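Local coordinates for protein BIFUNCTIONAL PROTEIN Proline utilization A (PutA) (Corynebacterium freiburgense, PDB 5UX5) that catalyses both oxidative steps of proline catabolism, joining an FAD-dependent proline dehydrogenase and an NAD-dependent aldehyde dehydrogenase in one polypeptide, at residues 482-487 with 757-762; 751-756 with 792-797; 129-132 with 137-140; 29-34 with 387-392. One frame throughout, in Å; residues are numbered along the deposited sequence.

Contact 1 of 4, residues 482-487 with 757-762; sequences WARTLE and HELSTT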
loop_
_atom_site.group_PDB
_atom_site.type_symbol
_atom_site.label_atom_id
_atom_site.label_comp_id
_atom_site.label_asym_id
_atom_site.label_seq_id
_atom_site.Cartn_x
_atom_site.Cartn_y
_atom_site.Cartn_z
ATOM N N TRP A 482 -4.678 -5.039 20.930
ATOM C CA TRP A 482 -5.841 -5.816 20.502
ATOM C C TRP A 482 -5.495 -6.802 19.389
ATOM O O TRP A 482 -6.200 -7.808 19.224
ATOM C CB TRP A 482 -7.033 -4.912 20.094
ATOM C CG TRP A 482 -6.899 -3.993 18.878
ATOM C CD1 TRP A 482 -6.902 -2.623 18.886
ATOM C CD2 TRP A 482 -6.786 -4.382 17.491
ATOM N NE1 TRP A 482 -6.789 -2.131 17.600
ATOM C CE2 TRP A 482 -6.716 -3.188 16.725
ATOM C CE3 TRP A 482 -6.738 -5.616 16.824
ATOM C CZ2 TRP A 482 -6.585 -3.197 15.321
ATOM C CZ3 TRP A 482 -6.608 -5.629 15.437
ATOM C CH2 TRP A 482 -6.530 -4.423 14.699
ATOM N N ALA A 483 -4.395 -6.574 18.667
ATOM C CA ALA A 483 -3.937 -7.558 17.692
ATOM C C ALA A 483 -3.525 -8.874 18.370
ATOM O O ALA A 483 -3.723 -9.960 17.803
ATOM C CB ALA A 483 -2.785 -6.959 16.877
ATOM N N ARG A 484 -2.995 -8.802 19.595
ATOM C CA ARG A 484 -2.672 -10.010 20.336
ATOM C C ARG A 484 -3.919 -10.790 20.739
ATOM O O ARG A 484 -3.869 -12.021 20.814
ATOM C CB ARG A 484 -1.862 -9.662 21.581
ATOM C CG ARG A 484 -0.402 -9.340 21.305
ATOM C CD ARG A 484 0.319 -8.979 22.583
ATOM N NE ARG A 484 1.493 -8.141 22.345
ATOM C CZ ARG A 484 1.517 -6.821 22.518
ATOM N NH1 ARG A 484 0.430 -6.190 22.930
ATOM N NH2 ARG A 484 2.627 -6.128 22.289
ATOM N N THR A 485 -5.031 -10.108 21.026
ATOM C CA THR A 485 -6.220 -10.732 21.604
ATOM C C THR A 485 -7.286 -11.113 20.574
ATOM O O THR A 485 -8.451 -11.280 20.943
ATOM C CB THR A 485 -6.840 -9.823 22.684
ATOM O OG1 THR A 485 -7.486 -8.685 22.081
ATOM C CG2 THR A 485 -5.794 -9.362 23.702
ATOM N N LEU A 486 -6.925 -11.295 19.308
ATOM C CA LEU A 486 -7.945 -11.589 18.303
ATOM C C LEU A 486 -8.584 -12.956 18.538
ATOM O O LEU A 486 -7.943 -13.896 19.010
ATOM C CB LEU A 486 -7.350 -11.516 16.895
ATOM C CG LEU A 486 -7.155 -10.135 16.252
ATOM C CD1 LEU A 486 -6.576 -10.286 14.866
ATOM C CD2 LEU A 486 -8.477 -9.333 16.204
ATOM N N GLU A 487 -9.868 -13.059 18.221
ATOM C CA GLU A 487 -10.623 -14.274 18.493
ATOM C C GLU A 487 -10.794 -15.124 17.233
ATOM O O GLU A 487 -10.411 -14.730 16.135
ATOM C CB GLU A 487 -11.972 -13.905 19.104
ATOM C CG GLU A 487 -11.824 -13.103 20.394
ATOM C CD GLU A 487 -13.139 -12.915 21.092
ATOM O OE1 GLU A 487 -14.008 -12.213 20.533
ATOM O OE2 GLU A 487 -13.320 -13.487 22.190
ATOM N N HIS A 757 -3.033 -16.600 11.351
ATOM C CA HIS A 757 -3.359 -16.236 12.722
ATOM C C HIS A 757 -2.121 -16.136 13.617
ATOM O O HIS A 757 -2.260 -15.928 14.828
ATOM C CB HIS A 757 -4.346 -17.245 13.316
ATOM C CG HIS A 757 -3.771 -18.616 13.485
ATOM N ND1 HIS A 757 -4.061 -19.661 12.629
ATOM C CD2 HIS A 757 -2.880 -19.105 14.381
ATOM C CE1 HIS A 757 -3.404 -20.741 13.008
ATOM N NE2 HIS A 757 -2.674 -20.428 14.065
ATOM N N GLU A 758 -0.926 -16.274 13.046
ATOM C CA GLU A 758 0.330 -16.123 13.771
ATOM C C GLU A 758 0.936 -14.764 13.435
ATOM O O GLU A 758 1.366 -14.543 12.301
ATOM C CB GLU A 758 1.301 -17.251 13.413
ATOM C CG GLU A 758 1.048 -18.580 14.129
ATOM C CD GLU A 758 1.124 -18.475 15.661
ATOM O OE1 GLU A 758 1.768 -17.538 16.187
ATOM O OE2 GLU A 758 0.529 -19.336 16.346
ATOM N N LEU A 759 1.024 -13.883 14.433
ATOM C CA LEU A 759 1.471 -12.506 14.208
ATOM C C LEU A 759 2.782 -12.408 13.439
ATOM O O LEU A 759 2.983 -11.446 12.686
ATOM C CB LEU A 759 1.623 -11.782 15.542
ATOM C CG LEU A 759 0.321 -11.494 16.275
ATOM C CD1 LEU A 759 0.604 -11.068 17.721
ATOM C CD2 LEU A 759 -0.397 -10.392 15.508
ATOM N N SER A 760 3.672 -13.388 13.593
ATOM C CA SER A 760 4.984 -13.314 12.962
ATOM C C SER A 760 4.953 -13.650 11.488
ATOM O O SER A 760 5.914 -13.309 10.791
ATOM C CB SER A 760 5.974 -14.251 13.653
ATOM O OG SER A 760 5.476 -15.568 13.718
ATOM N N THR A 761 3.893 -14.327 11.020
ATOM C CA THR A 761 3.712 -14.640 9.603
ATOM C C THR A 761 3.747 -13.382 8.742
ATOM O O THR A 761 2.999 -12.421 8.981
ATOM C CB THR A 761 2.369 -15.358 9.363
ATOM O OG1 THR A 761 2.308 -16.585 10.089
ATOM C CG2 THR A 761 2.206 -15.679 7.914
ATOM N N THR A 762 4.588 -13.417 7.707
ATOM C CA THR A 762 4.601 -12.392 6.682
ATOM C C THR A 762 4.217 -12.924 5.306
ATOM O O THR A 762 4.053 -12.119 4.381
ATOM C CB THR A 762 5.985 -11.703 6.623
ATOM O OG1 THR A 762 7.034 -12.677 6.674
ATOM C CG2 THR A 762 6.151 -10.797 7.817
#
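Leu759 presents its two methyl branches to different parts of the end of helix 477-484: one to the arm of Arg484, the other to Ala483. Its CB points toward the helix, and with chi1 at -69° CG lies opposite the carbonyl carbon, sending the branched end across the gap. CD1 meets the aliphatic part of Arg484, 4.1 Å from CG of that residue, and the two side chains cross at about a right angle. Arg484 itself starts away from the loop, so only the base of its extended arm touches. The charged end works outside the pair: NH1 makes a salt bridge to Glu481, while NE has a long, weak ion pair with Asp203. The CD2 branch of Leu759 lies 4.4 Å from CB of Ala483 and 4.1 Å from the backbone O of the same residue.

The leucine sits at the second position of a type I beta turn from Glu758 to Thr761, closed by a 2.8 Å bond from Thr761 N to Glu758 O. Ile550 of helix 550-574 touches both Leu759 and Ala483, making a small shared apolar cluster. With 102 Å² buried in total and polar bonding directed elsewhere, the chemistry implies modest apolar packing of methyl groups and a methylene, whose geometry, unlike that of a hydrogen bond, is not directional.

Contact 2 of 4, residues 751-756 with 792-797; sequences LRVGYG and EKLNDE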
loop_
_atom_site.group_PDB
_atom_site.type_symbol
_atom_site.label_atom_id
_atom_site.label_comp_id
_atom_site.label_asym_id
_atom_site.label_seq_id
_atom_site.Cartn_x
_atom_site.Cartn_y
_atom_site.Cartn_z
ATOM N N LEU A 751 10.901 -14.050 3.615
ATOM C CA LEU A 751 9.505 -14.124 4.039
ATOM C C LEU A 751 9.263 -15.256 5.034
ATOM O O LEU A 751 9.699 -16.391 4.824
ATOM C CB LEU A 751 8.600 -14.313 2.828
ATOM C CG LEU A 751 8.455 -13.110 1.922
ATOM C CD1 LEU A 751 7.885 -13.565 0.600
ATOM C CD2 LEU A 751 7.551 -12.079 2.599
ATOM N N ARG A 752 8.508 -14.952 6.093
ATOM C CA ARG A 752 8.163 -15.934 7.121
ATOM C C ARG A 752 6.853 -16.611 6.710
ATOM O O ARG A 752 5.796 -15.969 6.688
ATOM C CB ARG A 752 7.988 -15.286 8.493
ATOM C CG ARG A 752 9.156 -14.482 9.053
ATOM C CD ARG A 752 10.519 -15.154 9.036
ATOM N NE ARG A 752 11.552 -14.160 9.337
ATOM C CZ ARG A 752 12.827 -14.245 8.958
ATOM N NH1 ARG A 752 13.259 -15.294 8.243
ATOM N NH2 ARG A 752 13.669 -13.263 9.290
ATOM N N VAL A 753 6.918 -17.900 6.383
ATOM C CA VAL A 753 5.751 -18.666 5.970
ATOM C C VAL A 753 5.108 -19.276 7.208
ATOM O O VAL A 753 5.791 -19.876 8.042
ATOM C CB VAL A 753 6.144 -19.757 4.955
ATOM C CG1 VAL A 753 4.930 -20.527 4.500
ATOM C CG2 VAL A 753 6.851 -19.152 3.766
ATOM N N GLY A 754 3.793 -19.133 7.317
ATOM C CA GLY A 754 3.043 -19.658 8.444
ATOM C C GLY A 754 1.575 -19.308 8.297
ATOM O O GLY A 754 1.163 -18.661 7.331
ATOM N N TYR A 755 0.785 -19.745 9.280
ATOM C CA TYR A 755 -0.651 -19.488 9.261
ATOM C C TYR A 755 -0.939 -18.004 9.460
ATOM O O TYR A 755 -0.164 -17.274 10.084
ATOM C CB TYR A 755 -1.371 -20.306 10.343
ATOM C CG TYR A 755 -1.341 -21.782 10.066
ATOM C CD1 TYR A 755 -2.087 -22.330 9.030
ATOM C CD2 TYR A 755 -0.511 -22.629 10.804
ATOM C CE1 TYR A 755 -2.028 -23.685 8.748
ATOM C CE2 TYR A 755 -0.448 -23.970 10.528
ATOM C CZ TYR A 755 -1.203 -24.493 9.500
ATOM O OH TYR A 755 -1.141 -25.838 9.235
ATOM N N GLY A 756 -2.080 -17.559 8.925
ATOM C CA GLY A 756 -2.425 -16.151 9.030
ATOM C C GLY A 756 -2.674 -15.687 10.451
ATOM O O GLY A 756 -2.497 -14.503 10.743
ATOM N N GLU A 792 8.868 -24.988 -1.246
ATOM C CA GLU A 792 8.910 -26.192 -0.431
ATOM C C GLU A 792 7.573 -26.409 0.257
ATOM O O GLU A 792 6.905 -25.450 0.658
ATOM C CB GLU A 792 10.034 -26.119 0.602
ATOM C CG GLU A 792 11.400 -26.472 0.030
ATOM C CD GLU A 792 12.479 -25.455 0.402
ATOM O OE1 GLU A 792 13.405 -25.245 -0.420
ATOM O OE2 GLU A 792 12.401 -24.862 1.509
ATOM N N LYS A 793 7.162 -27.672 0.348
ATOM C CA LYS A 793 5.961 -28.015 1.103
ATOM C C LYS A 793 6.340 -28.074 2.582
ATOM O O LYS A 793 7.294 -28.762 2.947
ATOM C CB LYS A 793 5.365 -29.338 0.615
ATOM C CG LYS A 793 3.931 -29.571 1.112
ATOM C CD LYS A 793 3.669 -30.954 1.662
ATOM C CE LYS A 793 3.248 -31.909 0.605
ATOM N NZ LYS A 793 2.647 -33.116 1.244
ATOM N N LEU A 794 5.656 -27.308 3.430
ATOM C CA LEU A 794 6.119 -27.114 4.800
ATOM C C LEU A 794 5.260 -27.793 5.862
ATOM O O LEU A 794 5.628 -27.746 7.039
ATOM C CB LEU A 794 6.213 -25.611 5.132
ATOM C CG LEU A 794 7.062 -24.728 4.214
ATOM C CD1 LEU A 794 7.049 -23.314 4.698
ATOM C CD2 LEU A 794 8.489 -25.231 4.137
ATOM N N ASN A 795 4.129 -28.395 5.502
ATOM C CA ASN A 795 3.329 -29.128 6.476
ATOM C C ASN A 795 2.630 -30.266 5.748
ATOM O O ASN A 795 2.573 -30.284 4.519
ATOM C CB ASN A 795 2.335 -28.230 7.240
ATOM C CG ASN A 795 1.236 -27.632 6.364
ATOM O OD1 ASN A 795 1.281 -27.647 5.127
ATOM N ND2 ASN A 795 0.242 -27.071 7.026
ATOM N N ASP A 796 2.146 -31.252 6.512
ATOM C CA ASP A 796 1.568 -32.428 5.869
ATOM C C ASP A 796 0.375 -32.059 4.996
ATOM O O ASP A 796 0.274 -32.521 3.851
ATOM C CB ASP A 796 1.158 -33.486 6.904
ATOM C CG ASP A 796 2.357 -34.183 7.569
ATOM O OD1 ASP A 796 3.424 -34.314 6.925
ATOM O OD2 ASP A 796 2.206 -34.673 8.713
ATOM N N GLU A 797 -0.523 -31.203 5.500
ATOM C CA GLU A 797 -1.747 -30.900 4.761
ATOM C C GLU A 797 -1.480 -30.310 3.385
ATOM O O GLU A 797 -2.322 -30.467 2.493
ATOM C CB GLU A 797 -2.635 -29.939 5.552
#
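ND2 of Asn795 serves two oxygens: OH of Tyr755 across the contact and OG1 of Thr799 within its own loop. The bond from Asn795 ND2 to Tyr755 OH is 2.9 Å long, but its N-H...O angle of 123° is strongly bent, so it counts as weak. Ring and amide planes stand 59° apart, and the amide nitrogen lies obliquely to the ring, 3.9 Å from CZ of Tyr755. The two side chains arrive from opposite directions. Asn795 is held more firmly by its own loop: OD1 accepts a hydrogen bond from the backbone N of Leu800 and a weak one from that of Gly798, which together with Thr799 fixes the rotation of the amide.

The second point of touch is apolar. CD1 of Leu794 meets CG1 of Val753 at 3.5 Å and CB of the same valine at 3.7 Å, the side chains crossing at roughly right angles. Both begin by pointing toward the opposing loop. Tyr755 is further packed against Leu800, and its ring meets that of His757 with nearly parallel planes.

Backbone bonds pair Glu792 with Ser802 and Leu794 with Leu800, so 792-802 folds back on itself as a hairpin-like extension between the antiparallel strands 786-787 and 804-807. Its tip and the segment following helix 740-750 thus form a surface loop-to-loop contact, burying 129 Å² over both sides together, on the aldehyde dehydrogenase part of the protein.

Contact 3 of 4, residues 129-132 with 137-140; sequences LVLD and ALNK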
loop_
_atom_site.group_PDB
_atom_site.type_symbol
_atom_site.label_atom_id
_atom_site.label_comp_id
_atom_site.label_asym_id
_atom_site.label_seq_id
_atom_site.Cartn_x
_atom_site.Cartn_y
_atom_site.Cartn_z
ATOM N N LEU A 129 33.560 11.863 1.692
ATOM C CA LEU A 129 33.330 11.636 3.119
ATOM C C LEU A 129 32.895 10.206 3.472
ATOM O O LEU A 129 32.888 9.858 4.661
ATOM C CB LEU A 129 32.287 12.629 3.655
ATOM N N VAL A 130 32.530 9.370 2.495
ATOM C CA VAL A 130 32.237 7.959 2.750
ATOM C C VAL A 130 33.509 7.148 2.547
ATOM O O VAL A 130 34.172 7.268 1.508
ATOM C CB VAL A 130 31.112 7.450 1.838
ATOM C CG1 VAL A 130 30.934 5.958 2.041
ATOM C CG2 VAL A 130 29.822 8.196 2.112
ATOM N N LEU A 131 33.855 6.319 3.535
ATOM C CA LEU A 131 35.144 5.634 3.563
ATOM C C LEU A 131 34.950 4.126 3.534
ATOM O O LEU A 131 33.882 3.611 3.884
ATOM C CB LEU A 131 35.954 6.020 4.810
ATOM C CG LEU A 131 36.558 7.420 4.840
ATOM C CD1 LEU A 131 37.321 7.627 6.127
ATOM C CD2 LEU A 131 37.461 7.645 3.623
ATOM N N ASP A 132 36.011 3.421 3.127
ATOM C CA ASP A 132 35.982 1.962 3.063
ATOM C C ASP A 132 36.083 1.389 4.473
ATOM O O ASP A 132 37.050 1.666 5.192
ATOM C CB ASP A 132 37.123 1.447 2.181
ATOM C CG ASP A 132 36.899 0.007 1.697
ATOM O OD1 ASP A 132 36.651 -0.881 2.549
ATOM O OD2 ASP A 132 36.943 -0.225 0.455
ATOM N N ALA A 137 42.265 4.412 4.940
ATOM C CA ALA A 137 41.812 5.796 5.069
ATOM C C ALA A 137 41.071 6.019 6.379
ATOM O O ALA A 137 41.257 7.049 7.041
ATOM C CB ALA A 137 40.909 6.154 3.893
ATOM N N LEU A 138 40.234 5.050 6.772
ATOM C CA LEU A 138 39.473 5.158 8.009
ATOM C C LEU A 138 40.394 5.133 9.230
ATOM O O LEU A 138 40.238 5.944 10.159
ATOM C CB LEU A 138 38.432 4.041 8.085
ATOM C CG LEU A 138 37.603 4.003 9.380
ATOM C CD1 LEU A 138 36.804 5.289 9.539
ATOM C CD2 LEU A 138 36.660 2.813 9.435
ATOM N N ASN A 139 41.359 4.199 9.262
ATOM C CA ASN A 139 42.225 4.135 10.435
ATOM C C ASN A 139 43.057 5.396 10.568
ATOM O O ASN A 139 43.334 5.838 11.690
ATOM C CB ASN A 139 43.159 2.918 10.404
ATOM C CG ASN A 139 42.456 1.613 10.726
ATOM O OD1 ASN A 139 41.613 1.541 11.626
ATOM N ND2 ASN A 139 42.872 0.553 10.058
ATOM N N LYS A 140 43.442 6.002 9.440
ATOM C CA LYS A 140 44.166 7.271 9.488
ATOM C C LYS A 140 43.279 8.382 10.040
ATOM O O LYS A 140 43.723 9.182 10.878
ATOM C CB LYS A 140 44.668 7.619 8.081
ATOM C CG LYS A 140 45.470 8.904 7.923
ATOM C CD LYS A 140 45.653 9.233 6.428
ATOM C CE LYS A 140 46.992 9.913 6.116
ATOM N NZ LYS A 140 47.095 11.332 6.581
#
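Apolar packing centres on Leu131, whose two methyl groups divide the start of helix 136-147 between them. CD2 lies 3.8 Å from CB of Ala137, methyl against methyl. CD1 is directed instead at the next residue, 3.8 Å from CA of Leu138 and 3.9 Å from its backbone N, so this branch rests on the helix backbone itself. The leucine tips also approach each other, with CD1 of Leu131 4.2 Å from CD1 of Leu138. A chi1 of -73° in Leu131 sets CG opposite its carbonyl carbon and turns the fork so that both methyls, CD1 and CD2, meet the helix. Leu138 also packs on Thr400 and Val402.

Those last residues identify the setting. Strand 131-132 is a short ninth member added alongside 396-403, which belongs to the eight-stranded parallel TIM barrel of the proline dehydrogenase part. Backbone bonds from Leu131 to Pro401 and Val403 join it there. Helix 136-147 then leads on to barrel strand 151-157, which also runs parallel to 396-403.

Polar atoms contribute differently. The backbone O of Asp132 is 4.0 Å from CB of Leu138, a packing contact and not a bond. The carboxylate of Asp132 turns to the connection, OD1 accepting from the backbone N of Glu134 two residues on, the pattern of an Asx turn ahead of the helix.

Contact 4 of 4, residues 29-34 with 387-392; sequences NEWLAA and EAVRQA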
loop_
_atom_site.group_PDB
_atom_site.type_symbol
_atom_site.label_atom_id
_atom_site.label_comp_id
_atom_site.label_asym_id
_atom_site.label_seq_id
_atom_site.Cartn_x
_atom_site.Cartn_y
_atom_site.Cartn_z
ATOM N N ASN A 29 26.579 33.436 18.419
ATOM C CA ASN A 29 27.221 34.394 17.534
ATOM C C ASN A 29 28.728 34.264 17.606
ATOM O O ASN A 29 29.423 34.420 16.597
ATOM C CB ASN A 29 26.778 35.809 17.891
ATOM C CG ASN A 29 25.712 36.310 16.970
ATOM O OD1 ASN A 29 26.024 36.856 15.918
ATOM N ND2 ASN A 29 24.443 36.096 17.325
ATOM N N GLU A 30 29.248 33.969 18.795
ATOM C CA GLU A 30 30.687 33.824 18.962
ATOM C C GLU A 30 31.207 32.628 18.185
ATOM O O GLU A 30 32.265 32.703 17.553
ATOM C CB GLU A 30 31.023 33.701 20.438
ATOM C CG GLU A 30 32.461 33.405 20.711
ATOM C CD GLU A 30 32.691 33.076 22.168
ATOM O OE1 GLU A 30 33.864 32.937 22.572
ATOM O OE2 GLU A 30 31.692 32.956 22.911
ATOM N N TRP A 31 30.484 31.512 18.221
ATOM C CA TRP A 31 30.987 30.328 17.538
ATOM C C TRP A 31 30.890 30.479 16.028
ATOM O O TRP A 31 31.735 29.941 15.304
ATOM C CB TRP A 31 30.199 29.088 17.983
ATOM C CG TRP A 31 30.411 28.648 19.425
ATOM C CD1 TRP A 31 31.432 29.011 20.268
ATOM C CD2 TRP A 31 29.525 27.822 20.203
ATOM N NE1 TRP A 31 31.247 28.437 21.506
ATOM C CE2 TRP A 31 30.084 27.706 21.492
ATOM C CE3 TRP A 31 28.316 27.174 19.932
ATOM C CZ2 TRP A 31 29.476 26.952 22.504
ATOM C CZ3 TRP A 31 27.716 26.437 20.940
ATOM C CH2 TRP A 31 28.295 26.335 22.210
ATOM N N LEU A 32 29.917 31.253 15.535
ATOM C CA LEU A 32 29.749 31.449 14.098
ATOM C C LEU A 32 30.716 32.487 13.550
ATOM O O LEU A 32 30.690 32.767 12.347
ATOM C CB LEU A 32 28.301 31.841 13.774
ATOM N N ALA A 33 31.582 33.035 14.406
ATOM C CA ALA A 33 32.530 34.087 14.074
ATOM C C ALA A 33 33.873 33.532 13.613
ATOM O O ALA A 33 34.430 33.998 12.612
ATOM C CB ALA A 33 32.730 34.998 15.286
ATOM N N ALA A 34 34.417 32.556 14.334
ATOM C CA ALA A 34 35.661 31.938 13.904
ATOM C C ALA A 34 35.374 30.690 13.062
ATOM O O ALA A 34 35.356 30.749 11.828
ATOM C CB ALA A 34 36.529 31.600 15.102
ATOM N N GLU A 387 35.298 23.056 16.042
ATOM C CA GLU A 387 36.459 23.247 16.904
ATOM C C GLU A 387 36.176 24.284 17.987
ATOM O O GLU A 387 36.598 24.116 19.140
ATOM C CB GLU A 387 37.681 23.631 16.071
ATOM C CG GLU A 387 38.905 24.053 16.885
ATOM C CD GLU A 387 39.556 22.907 17.637
ATOM O OE1 GLU A 387 39.122 21.747 17.465
ATOM O OE2 GLU A 387 40.506 23.171 18.404
ATOM N N ALA A 388 35.467 25.364 17.640
ATOM C CA ALA A 388 34.981 26.273 18.674
ATOM C C ALA A 388 34.149 25.514 19.695
ATOM O O ALA A 388 34.337 25.665 20.910
ATOM C CB ALA A 388 34.161 27.403 18.054
ATOM N N VAL A 389 33.236 24.669 19.210
ATOM C CA VAL A 389 32.389 23.897 20.110
ATOM C C VAL A 389 33.231 22.979 20.980
ATOM O O VAL A 389 33.009 22.877 22.192
ATOM C CB VAL A 389 31.342 23.105 19.312
ATOM C CG1 VAL A 389 30.470 22.322 20.267
ATOM C CG2 VAL A 389 30.500 24.048 18.451
ATOM N N ARG A 390 34.212 22.302 20.380
ATOM C CA ARG A 390 35.025 21.354 21.135
ATOM C C ARG A 390 35.668 22.022 22.341
ATOM O O ARG A 390 35.632 21.482 23.455
ATOM C CB ARG A 390 36.090 20.718 20.239
ATOM C CG ARG A 390 36.750 19.484 20.887
ATOM C CD ARG A 390 38.037 19.079 20.183
ATOM N NE ARG A 390 38.932 20.216 20.006
ATOM C CZ ARG A 390 39.857 20.585 20.884
ATOM N NH1 ARG A 390 40.022 19.899 22.006
ATOM N NH2 ARG A 390 40.621 21.642 20.636
ATOM N N GLN A 391 36.275 23.195 22.135
ATOM C CA GLN A 391 36.918 23.883 23.249
ATOM C C GLN A 391 35.944 24.190 24.385
ATOM O O GLN A 391 36.356 24.257 25.546
ATOM C CB GLN A 391 37.603 25.153 22.758
ATOM C CG GLN A 391 38.780 24.882 21.841
ATOM C CD GLN A 391 39.314 26.142 21.204
ATOM O OE1 GLN A 391 38.714 27.216 21.329
ATOM N NE2 GLN A 391 40.462 26.028 20.535
ATOM N N ALA A 392 34.659 24.374 24.087
ATOM C CA ALA A 392 33.700 24.635 25.158
ATOM C C ALA A 392 33.233 23.340 25.800
ATOM O O ALA A 392 33.358 23.155 27.015
ATOM C CB ALA A 392 32.493 25.418 24.627
#
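One face of the Trp31 indole is covered by Val389, whose CG2 stands 4.1 Å above the ring plane, displaced toward the rim and nearest to CE3. Two alanine methyls approach obliquely at other points: CB of Ala388 lies 3.9 Å from CD1 of Trp31, and CB of Ala392 lies 4.0 Å from CZ2 of the same ring. The indole therefore spans a full turn of helix 383-393, and its side chain crosses that of Val389 at about a right angle. A chi1 of -68°, with CG opposite the carbonyl carbon, carries the ring from the end of helix 16-31 onto this surface. Val357 and Ala358 of helix 354-367 also touch it.

A second pair of flat groups meets within helix 383-393. Arg390 grips Glu387 side-on, NE to OE1 at 3.0 Å and NH2 to OE2 at 2.7 Å, both oxygens close to the guanidinium plane. The carboxylate is tilted, NE meeting OE1 from above its plane. OE1 has a further weak hydrogen bond with Tyr150 OH.

The small alanines are consistent with the close approach, CA atoms of Trp31 and Ala388 being 5.8 Å apart. Cohesion is probably apolar burial and dispersion, 209 Å² summed over both sides.

In the fold
Contact 4 opens first along the chain and encloses contact 3; contacts 1 and 2 follow, with alternating segments. Contacts 3 and 4, centres 26 Å apart, belong to the proline dehydrogenase barrel: one concerns strand 131-132 and the helix after it, the other joins the N-terminal helix 16-31 to helix 383-393. Contacts 1 and 2, centres 16 Å apart, share the loop between helices 740-750 and 772-779, where Thr761 OG1 probably hydrogen-bonds to Tyr755 O at 2.6 Å. Their centres are about 45 to 60 Å from those of the other two. Because residues such as Asn198 and Trp200 adjoin contact 1, it lies near the seam between the two enzyme parts.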